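PDB 2X49: invasion protein INVA from Salmonella enterica, which belongs to the export apparatus of a type III secretion system, takes part in invasion of the intestinal epithelium and could be involved in translocation of the InvE protein. Local coordinates for residues A[66-71]-A[138-143]; A[247-252]-A[300-305]; A[274-279]-A[304-309]. All coordinates share one frame; numbering follows the deposited sequence.

Overall arrangement
This chain is the C-terminal domain of InvA. From the N terminus, contact 1 comes first: strand 66-72, at an edge of its mixed sheet, meets the end of helix 125-139, closing a loop of 66 residues that includes the antiparallel sheet 95-99, 102-107, 78-80 and 122-124. Contact 2 opens only after contact 1 has closed and joins helix 243-252 to helix 299-306. Contact 3 starts from helix 266-280, within the loop of contact 2, and finishes on helix 299-306 and the residues just after it, sharing Lys304 and Met305. The centres of contacts 2 and 3 are about 11 Å apart, whereas that of contact 1 lies about 26 Å and 20 Å from them.

Contact 1 of 3, residues A[66-71]-A[138-143]; sequences IRVEQF and ARNVNE
Val68 and Asn140 approach each other from opposite directions, and the methyl CG1 of Val68 meets the amide nitrogen ND2 of Asn140 at 4.1 Å. With CG1 anti to the backbone N (chi1 161°), this branch of Val68 is the one that reaches the carboxamide. Beside this pair, Glu69 CG lies 4.4 Å from Arg139 NH2, at the edge of the guanidinium and near its plane, so the touch is made by the aliphatic part of the glutamate. The carboxylate stays at a distance: Glu69 OE2 is 4.6 Å from Arg139 NH2, an attraction that falls short of a salt bridge.

The stronger polar partners lie outside the two segments. Arg139 NH1, the nitrogen turned from the strand, forms a salt bridge with Asp312, leaving NH2 toward Glu69; Asn140 ND2 donates to the carbonyl of Thr136, one turn back in the helix. Asn140 is the first residue to leave the helical conformation, so its side chain reaches back over the helix end it follows. On the other side, Val68 and Glu69 are both bonded through their backbones to Leu61 of strand 58-63. Two residues facing one make a classic beta bulge, here on the edge strand of the mixed sheet.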
loop_
_atom_site.group_PDB
_atom_site.type_symbol
_atom_site.label_atom_id
_atom_site.label_comp_id
_atom_site.label_asym_id
_atom_site.label_seq_id
_atom_site.Cartn_x
_atom_site.Cartn_y
_atom_site.Cartn_z
ATOM N N ILE A 66 8.166 -18.999 1.623
ATOM C CA ILE A 66 7.029 -19.121 2.556
ATOM C C ILE A 66 5.775 -18.474 1.989
ATOM O O ILE A 66 5.847 -17.425 1.446
ATOM C CB ILE A 66 7.395 -18.466 3.898
ATOM C CG1 ILE A 66 8.627 -19.164 4.499
ATOM C CG2 ILE A 66 6.240 -18.529 4.870
ATOM C CD1 ILE A 66 9.175 -18.479 5.743
ATOM N N ARG A 67 4.643 -19.145 2.074
ATOM C CA ARG A 67 3.384 -18.574 1.573
ATOM C C ARG A 67 3.069 -17.328 2.361
ATOM O O ARG A 67 3.029 -17.348 3.587
ATOM C CB ARG A 67 2.230 -19.569 1.712
ATOM C CG ARG A 67 2.323 -20.734 0.761
ATOM C CD ARG A 67 1.459 -21.905 1.214
ATOM N NE ARG A 67 0.738 -22.478 0.086
ATOM C CZ ARG A 67 1.277 -23.276 -0.830
ATOM N NH1 ARG A 67 2.566 -23.608 -0.768
ATOM N NH2 ARG A 67 0.517 -23.742 -1.813
ATOM N N VAL A 68 2.847 -16.253 1.635
ATOM C CA VAL A 68 2.509 -14.928 2.215
ATOM C C VAL A 68 1.045 -14.570 2.006
ATOM O O VAL A 68 0.324 -14.120 2.903
ATOM C CB VAL A 68 3.410 -13.848 1.619
ATOM C CG1 VAL A 68 2.828 -12.468 1.803
ATOM C CG2 VAL A 68 4.817 -13.954 2.272
ATOM N N GLU A 69 0.612 -14.801 0.789
ATOM C CA GLU A 69 -0.796 -14.548 0.422
ATOM C C GLU A 69 -1.236 -15.375 -0.743
ATOM O O GLU A 69 -0.471 -15.631 -1.652
ATOM C CB GLU A 69 -0.965 -13.074 0.009
ATOM C CG GLU A 69 -1.417 -12.124 1.101
ATOM C CD GLU A 69 -2.744 -12.514 1.701
ATOM O OE1 GLU A 69 -3.542 -13.168 0.993
ATOM O OE2 GLU A 69 -2.987 -12.177 2.882
ATOM N N GLN A 70 -2.493 -15.746 -0.708
ATOM C CA GLN A 70 -3.139 -16.380 -1.863
ATOM C C GLN A 70 -4.192 -15.402 -2.358
ATOM O O GLN A 70 -5.080 -14.955 -1.584
ATOM C CB GLN A 70 -3.767 -17.730 -1.491
ATOM C CG GLN A 70 -4.382 -18.496 -2.693
ATOM C CD GLN A 70 -4.666 -19.988 -2.403
ATOM O OE1 GLN A 70 -3.952 -20.644 -1.636
ATOM N NE2 GLN A 70 -5.688 -20.527 -3.051
ATOM N N PHE A 71 -4.098 -15.137 -3.656
ATOM C CA PHE A 71 -4.974 -14.206 -4.375
ATOM C C PHE A 71 -5.939 -14.960 -5.278
ATOM O O PHE A 71 -5.628 -15.966 -5.884
ATOM C CB PHE A 71 -4.161 -13.249 -5.272
ATOM C CG PHE A 71 -3.067 -12.477 -4.556
ATOM C CD1 PHE A 71 -3.314 -11.204 -4.042
ATOM C CD2 PHE A 71 -1.820 -13.000 -4.382
ATOM C CE1 PHE A 71 -2.336 -10.428 -3.423
ATOM C CE2 PHE A 71 -0.824 -12.262 -3.719
ATOM C CZ PHE A 71 -1.087 -10.991 -3.198
ATOM N N ALA A 138 4.951 -4.097 -1.331
ATOM C CA ALA A 138 5.295 -2.816 -0.634
ATOM C C ALA A 138 5.359 -3.061 0.864
ATOM O O ALA A 138 6.293 -2.638 1.550
ATOM C CB ALA A 138 4.264 -1.698 -0.955
ATOM N N ARG A 139 4.361 -3.725 1.413
ATOM C CA ARG A 139 4.270 -3.964 2.862
ATOM C C ARG A 139 5.480 -4.746 3.387
ATOM O O ARG A 139 5.921 -4.610 4.541
ATOM C CB ARG A 139 2.963 -4.702 3.198
ATOM C CG ARG A 139 2.719 -5.091 4.604
ATOM C CD ARG A 139 1.240 -5.464 4.730
ATOM N NE ARG A 139 0.887 -6.825 4.319
ATOM C CZ ARG A 139 -0.027 -7.133 3.402
ATOM N NH1 ARG A 139 -0.687 -6.187 2.756
ATOM N NH2 ARG A 139 -0.284 -8.404 3.123
ATOM N N ASN A 140 5.993 -5.579 2.501
ATOM C CA ASN A 140 7.024 -6.584 2.824
ATOM C C ASN A 140 8.393 -6.107 2.320
ATOM O O ASN A 140 9.334 -6.866 2.129
ATOM C CB ASN A 140 6.657 -7.967 2.267
ATOM C CG ASN A 140 5.668 -8.683 3.115
ATOM O OD1 ASN A 140 6.007 -9.257 4.160
ATOM N ND2 ASN A 140 4.430 -8.750 2.645
ATOM N N VAL A 141 8.480 -4.801 2.184
ATOM C CA VAL A 141 9.670 -4.143 1.617
ATOM C C VAL A 141 10.999 -4.557 2.294
ATOM O O VAL A 141 12.032 -4.691 1.625
ATOM C CB VAL A 141 9.538 -2.598 1.624
ATOM C CG1 VAL A 141 9.358 -2.054 3.010
ATOM C CG2 VAL A 141 10.772 -1.982 0.955
ATOM N N ASN A 142 10.941 -4.808 3.587
ATOM C CA ASN A 142 12.171 -5.113 4.335
ATOM C C ASN A 142 12.817 -6.445 3.904
ATOM O O ASN A 142 13.958 -6.753 4.240
ATOM C CB ASN A 142 11.955 -5.063 5.865
ATOM C CG ASN A 142 11.729 -3.633 6.407
ATOM O OD1 ASN A 142 10.931 -2.832 5.708
ATOM N ND2 ASN A 142 12.216 -3.293 7.497
ATOM N N GLU A 143 12.049 -7.227 3.151
ATOM C CA GLU A 143 12.511 -8.549 2.690
ATOM C C GLU A 143 13.505 -8.444 1.567
ATOM O O GLU A 143 14.306 -9.375 1.379
ATOM C CB GLU A 143 11.344 -9.492 2.277
ATOM C CG GLU A 143 10.407 -9.889 3.435
ATOM C CD GLU A 143 11.022 -10.886 4.414
ATOM O OE1 GLU A 143 12.089 -11.485 4.118
ATOM O OE2 GLU A 143 10.403 -11.088 5.484
#

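Contact 2 of 3, residues A[247-252]-A[300-305]; sequences DVIRKG and RFIKKM
The first torsion of Ile249 sets its CG2 anti to the backbone N and its CG1 anti to the carbonyl carbon, so the two branches reach helix 299-306 at different places. CG2 comes to 4.0 Å from CB of Phe301, while CG1 passes CG1 of Ile302 at 4.1 Å. A further bend at chi2 (-69°) directs the terminal CD1 of Ile249 to the sulfur of Met305, with CD1 and SD 3.9 Å apart. Met305 is itself bent at chi2 and chi3, and the two chains slide past each other in opposite directions. Toward Phe301 and Ile302, by contrast, Ile249 runs at a slant.

One side chain therefore meets three residues of the facing helix, at positions i, i+1 and i+4. Phe301 contributes only its CB to this touch, for the ring leads away from Ile249 and has CG of its neighbour Arg300 over one face, 3.8 Å above the plane. The axes of the short segments 247-252 and 300-305 approach to 10.6 Å at an angle of 100°, a steep crossing, consistent with a contact concentrated on one residue of the first helix.

Leu262 of strand 260-262 touches Ile249, Phe301 and Met305 alike, and Leu272 of helix 266-280 touches Ile249 and Met305, so the apolar cluster extends to both. Arg250 starts out away from the facing helix, yet its guanidinium forms salt bridges with Glu246 and with Asp297, just before helix 299-306, so a charged link lies beside the apolar cluster.

Every close approach between the two segments joins apolar groups. The contact is thus held by dispersion and the exclusion of water, with shape, not bond direction, setting how the helices fit.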
loop_
_atom_site.group_PDB
_atom_site.type_symbol
_atom_site.label_atom_id
_atom_site.label_comp_id
_atom_site.label_asym_id
_atom_site.label_seq_id
_atom_site.Cartn_x
_atom_site.Cartn_y
_atom_site.Cartn_z
ATOM N N ASP A 247 -10.399 10.776 19.388
ATOM C CA ASP A 247 -10.149 11.238 20.746
ATOM C C ASP A 247 -9.678 10.130 21.645
ATOM O O ASP A 247 -8.907 10.355 22.539
ATOM C CB ASP A 247 -11.335 11.973 21.359
ATOM C CG ASP A 247 -11.217 13.470 21.196
ATOM O OD1 ASP A 247 -12.263 14.119 20.967
ATOM O OD2 ASP A 247 -10.090 14.027 21.349
ATOM N N VAL A 248 -10.137 8.926 21.374
ATOM C CA VAL A 248 -9.747 7.771 22.205
ATOM C C VAL A 248 -8.258 7.589 22.061
ATOM O O VAL A 248 -7.518 7.282 23.002
ATOM C CB VAL A 248 -10.458 6.473 21.803
ATOM C CG1 VAL A 248 -9.764 5.248 22.422
ATOM C CG2 VAL A 248 -11.907 6.547 22.209
ATOM N N ILE A 249 -7.832 7.793 20.822
ATOM C CA ILE A 249 -6.436 7.549 20.446
ATOM C C ILE A 249 -5.592 8.651 21.053
ATOM O O ILE A 249 -4.535 8.461 21.639
ATOM C CB ILE A 249 -6.240 7.520 18.921
ATOM C CG1 ILE A 249 -6.907 6.276 18.362
ATOM C CG2 ILE A 249 -4.737 7.571 18.597
ATOM C CD1 ILE A 249 -6.212 5.001 18.747
ATOM N N ARG A 250 -6.142 9.831 20.953
ATOM C CA ARG A 250 -5.417 11.031 21.375
ATOM C C ARG A 250 -5.136 10.923 22.876
ATOM O O ARG A 250 -4.046 11.253 23.336
ATOM C CB ARG A 250 -6.158 12.322 20.994
ATOM C CG ARG A 250 -5.217 13.458 20.710
ATOM C CD ARG A 250 -5.954 14.686 20.201
ATOM N NE ARG A 250 -7.076 14.263 19.387
ATOM C CZ ARG A 250 -7.346 14.665 18.155
ATOM N NH1 ARG A 250 -6.594 15.567 17.550
ATOM N NH2 ARG A 250 -8.399 14.174 17.553
ATOM N N LYS A 251 -6.105 10.410 23.631
ATOM C CA LYS A 251 -5.928 10.358 25.121
ATOM C C LYS A 251 -4.847 9.373 25.521
ATOM O O LYS A 251 -4.306 9.411 26.633
ATOM C CB LYS A 251 -7.194 9.995 25.936
ATOM C CG LYS A 251 -7.014 10.184 27.530
ATOM C CD LYS A 251 -6.223 9.016 28.324
ATOM C CE LYS A 251 -6.090 9.140 29.893
ATOM N NZ LYS A 251 -4.697 9.521 30.574
ATOM N N GLY A 252 -4.619 8.438 24.632
ATOM C CA GLY A 252 -3.701 7.309 24.881
ATOM C C GLY A 252 -2.266 7.656 24.544
ATOM O O GLY A 252 -1.300 6.910 24.799
ATOM N N ARG A 300 -0.368 8.155 12.498
ATOM C CA ARG A 300 0.600 7.060 12.577
ATOM C C ARG A 300 0.195 6.034 13.624
ATOM O O ARG A 300 0.512 4.824 13.514
ATOM C CB ARG A 300 2.026 7.570 12.826
ATOM C CG ARG A 300 2.273 8.238 14.141
ATOM C CD ARG A 300 3.544 9.063 13.994
ATOM N NE ARG A 300 3.939 9.720 15.233
ATOM C CZ ARG A 300 3.491 10.915 15.622
ATOM N NH1 ARG A 300 2.658 11.597 14.858
ATOM N NH2 ARG A 300 3.905 11.442 16.782
ATOM N N PHE A 301 -0.515 6.498 14.651
ATOM C CA PHE A 301 -0.943 5.617 15.759
ATOM C C PHE A 301 -2.101 4.730 15.355
ATOM O O PHE A 301 -2.187 3.567 15.762
ATOM C CB PHE A 301 -1.279 6.420 17.021
ATOM C CG PHE A 301 -0.111 7.259 17.474
ATOM C CD1 PHE A 301 1.002 6.654 18.051
ATOM C CD2 PHE A 301 -0.080 8.645 17.249
ATOM C CE1 PHE A 301 2.118 7.422 18.443
ATOM C CE2 PHE A 301 1.041 9.408 17.637
ATOM C CZ PHE A 301 2.125 8.789 18.237
ATOM N N ILE A 302 -3.012 5.325 14.604
ATOM C CA ILE A 302 -4.135 4.571 14.048
ATOM C C ILE A 302 -3.613 3.483 13.106
ATOM O O ILE A 302 -4.059 2.342 13.180
ATOM C CB ILE A 302 -5.176 5.462 13.381
ATOM C CG1 ILE A 302 -5.847 6.313 14.446
ATOM C CG2 ILE A 302 -6.235 4.611 12.638
ATOM C CD1 ILE A 302 -6.653 7.502 13.884
ATOM N N LYS A 303 -2.652 3.842 12.270
ATOM C CA LYS A 303 -2.016 2.872 11.332
ATOM C C LYS A 303 -1.430 1.693 12.120
ATOM O O LYS A 303 -1.771 0.536 11.873
ATOM C CB LYS A 303 -0.998 3.493 10.368
ATOM C CG LYS A 303 -0.121 2.468 9.630
ATOM C CD LYS A 303 -0.876 1.719 8.516
ATOM C CE LYS A 303 -0.001 0.661 7.848
ATOM N NZ LYS A 303 -0.716 -0.232 6.927
ATOM N N LYS A 304 -0.682 1.992 13.168
ATOM C CA LYS A 304 -0.060 0.924 13.983
ATOM C C LYS A 304 -1.091 0.049 14.656
ATOM O O LYS A 304 -0.939 -1.177 14.764
ATOM C CB LYS A 304 0.923 1.490 15.025
ATOM C CG LYS A 304 1.790 0.437 15.750
ATOM C CD LYS A 304 2.970 1.077 16.483
ATOM C CE LYS A 304 4.114 0.080 16.728
ATOM N NZ LYS A 304 4.201 -0.349 18.161
ATOM N N MET A 305 -2.181 0.676 15.073
ATOM C CA MET A 305 -3.218 -0.045 15.770
ATOM C C MET A 305 -3.968 -1.047 14.874
ATOM O O MET A 305 -4.208 -2.195 15.266
ATOM C CB MET A 305 -4.171 0.949 16.457
ATOM C CG MET A 305 -5.501 0.408 16.675
ATOM S SD MET A 305 -6.108 1.153 18.187
ATOM C CE MET A 305 -4.815 0.584 19.277
#

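Contact 3 of 3, residues A[274-279]-A[304-309]; sequences DLITLK and KMIEGR. With CA (calcium ion), chain F.
The packing of helix 266-280 against helix 299-306 and the residues after it brings Thr277 against Arg309. The arginine, its CG anti to the backbone N (chi1 -168°) and its chain extended from CG to NE, reaches across the threonine at about a right angle. Methyl CG2 of Thr277 sits over the centre of one guanidinium face, 3.5 Å above its plane. The hydroxyl OG1 of Thr277 is also 3.5 Å from Arg309 NH1, but the angle is too poor for a hydrogen bond; OG1 is instead bonded to the carbonyl of Met273.

A water in the guanidinium plane makes the polar link. It accepts from Arg309 NH1 at 2.9 Å and donates to Thr277 OG1 at 3.2 Å and to Asp274 OD1 at 3.1 Å. The carboxylate of Asp274 is thereby shared, since its OD2 binds a calcium ion at 2.8 Å, a rather long bond. That cation may weaken the pull of the aspartate on Arg309, whose NH1 remains 4.6 Å from OD1. Deeper in, Ile276 CD1 packs on Ile306 CG2 at 3.8 Å, the two chains again crossing near a right angle. Helix 299-306 is the connection between adjacent parallel strands 291-294 and 314-317, a beta-alpha-beta crossover.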
loop_
_atom_site.group_PDB
_atom_site.type_symbol
_atom_site.label_atom_id
_atom_site.label_comp_id
_atom_site.label_asym_id
_atom_site.label_seq_id
_atom_site.Cartn_x
_atom_site.Cartn_y
_atom_site.Cartn_z
ATOM N N ASP A 274 -12.569 -3.716 17.911
ATOM C CA ASP A 274 -13.883 -4.369 17.631
ATOM C C ASP A 274 -14.816 -3.336 16.971
ATOM O O ASP A 274 -15.609 -3.647 16.062
ATOM C CB ASP A 274 -14.488 -5.041 18.867
ATOM C CG ASP A 274 -13.737 -6.319 19.246
ATOM O OD1 ASP A 274 -13.040 -6.887 18.365
ATOM O OD2 ASP A 274 -13.840 -6.770 20.416
ATOM N N LEU A 275 -14.711 -2.094 17.438
ATOM C CA LEU A 275 -15.555 -0.993 16.889
ATOM C C LEU A 275 -15.145 -0.679 15.432
ATOM O O LEU A 275 -15.959 -0.487 14.551
ATOM C CB LEU A 275 -15.458 0.275 17.756
ATOM C CG LEU A 275 -16.096 1.504 17.128
ATOM C CD1 LEU A 275 -17.629 1.341 17.045
ATOM C CD2 LEU A 275 -15.721 2.755 17.952
ATOM N N ILE A 276 -13.840 -0.627 15.186
ATOM C CA ILE A 276 -13.304 -0.305 13.858
ATOM C C ILE A 276 -13.748 -1.455 12.916
ATOM O O ILE A 276 -14.279 -1.244 11.819
ATOM C CB ILE A 276 -11.754 -0.070 13.869
ATOM C CG1 ILE A 276 -11.373 1.186 14.675
ATOM C CG2 ILE A 276 -11.193 -0.029 12.438
ATOM C CD1 ILE A 276 -9.890 1.181 15.005
ATOM N N THR A 277 -13.625 -2.662 13.433
ATOM C CA THR A 277 -14.012 -3.858 12.655
ATOM C C THR A 277 -15.465 -3.805 12.235
ATOM O O THR A 277 -15.839 -4.047 11.079
ATOM C CB THR A 277 -13.748 -5.170 13.440
ATOM O OG1 THR A 277 -12.351 -5.307 13.717
ATOM C CG2 THR A 277 -14.219 -6.380 12.631
ATOM N N LEU A 278 -16.314 -3.435 13.186
ATOM C CA LEU A 278 -17.752 -3.342 12.952
ATOM C C LEU A 278 -18.144 -2.324 11.884
ATOM O O LEU A 278 -19.028 -2.558 11.051
ATOM C CB LEU A 278 -18.441 -3.000 14.269
ATOM C CG LEU A 278 -19.935 -2.797 14.240
ATOM C CD1 LEU A 278 -20.610 -4.092 13.795
ATOM C CD2 LEU A 278 -20.422 -2.334 15.662
ATOM N N LYS A 279 -17.440 -1.205 11.888
ATOM C CA LYS A 279 -17.731 -0.107 10.977
ATOM C C LYS A 279 -17.249 -0.435 9.589
ATOM O O LYS A 279 -17.759 0.078 8.586
ATOM C CB LYS A 279 -17.132 1.224 11.476
ATOM C CG LYS A 279 -17.685 1.620 12.779
ATOM C CD LYS A 279 -19.142 1.936 12.695
ATOM C CE LYS A 279 -19.513 2.907 13.779
ATOM N NZ LYS A 279 -19.765 4.256 13.202
ATOM N N LYS A 304 -0.682 1.992 13.168
ATOM C CA LYS A 304 -0.060 0.924 13.983
ATOM C C LYS A 304 -1.091 0.049 14.656
ATOM O O LYS A 304 -0.939 -1.177 14.764
ATOM C CB LYS A 304 0.923 1.490 15.025
ATOM C CG LYS A 304 1.790 0.437 15.750
ATOM C CD LYS A 304 2.970 1.077 16.483
ATOM C CE LYS A 304 4.114 0.080 16.728
ATOM N NZ LYS A 304 4.201 -0.349 18.161
ATOM N N MET A 305 -2.181 0.676 15.073
ATOM C CA MET A 305 -3.218 -0.045 15.770
ATOM C C MET A 305 -3.968 -1.047 14.874
ATOM O O MET A 305 -4.208 -2.195 15.266
ATOM C CB MET A 305 -4.171 0.949 16.457
ATOM C CG MET A 305 -5.501 0.408 16.675
ATOM S SD MET A 305 -6.108 1.153 18.187
ATOM C CE MET A 305 -4.815 0.584 19.277
ATOM N N ILE A 306 -4.262 -0.637 13.657
ATOM C CA ILE A 306 -5.174 -1.432 12.787
ATOM C C ILE A 306 -4.483 -2.395 11.857
ATOM O O ILE A 306 -5.129 -3.266 11.268
ATOM C CB ILE A 306 -6.100 -0.540 11.906
ATOM C CG1 ILE A 306 -5.301 0.154 10.814
ATOM C CG2 ILE A 306 -6.938 0.380 12.770
ATOM C CD1 ILE A 306 -6.165 0.872 9.751
ATOM N N GLU A 307 -3.179 -2.273 11.774
ATOM C CA GLU A 307 -2.433 -2.963 10.676
ATOM C C GLU A 307 -2.296 -4.460 10.850
ATOM O O GLU A 307 -2.063 -5.175 9.899
ATOM C CB GLU A 307 -1.055 -2.371 10.422
ATOM C CG GLU A 307 -0.087 -2.606 11.509
ATOM C CD GLU A 307 1.252 -1.945 11.242
ATOM O OE1 GLU A 307 1.375 -1.287 10.201
ATOM O OE2 GLU A 307 2.173 -2.082 12.087
ATOM N N GLY A 308 -2.531 -4.897 12.064
ATOM C CA GLY A 308 -2.517 -6.309 12.386
ATOM C C GLY A 308 -3.662 -7.041 11.721
ATOM O O GLY A 308 -3.482 -8.077 11.069
ATOM N N ARG A 309 -4.832 -6.452 11.893
ATOM C CA ARG A 309 -6.075 -7.004 11.363
ATOM C C ARG A 309 -6.390 -6.612 9.959
ATOM O O ARG A 309 -6.917 -7.425 9.187
ATOM C CB ARG A 309 -7.301 -6.676 12.217
ATOM C CG ARG A 309 -8.503 -7.502 11.796
ATOM C CD ARG A 309 -9.646 -7.629 12.843
ATOM N NE ARG A 309 -10.733 -8.470 12.333
ATOM C CZ ARG A 309 -11.739 -8.945 13.052
ATOM N NH1 ARG A 309 -11.837 -8.664 14.335
ATOM N NH2 ARG A 309 -12.660 -9.712 12.492
HETATM CA CA CA F . -12.794 -9.019 21.714
HETATM O O HOH W 1 -10.802 -6.638 16.186
#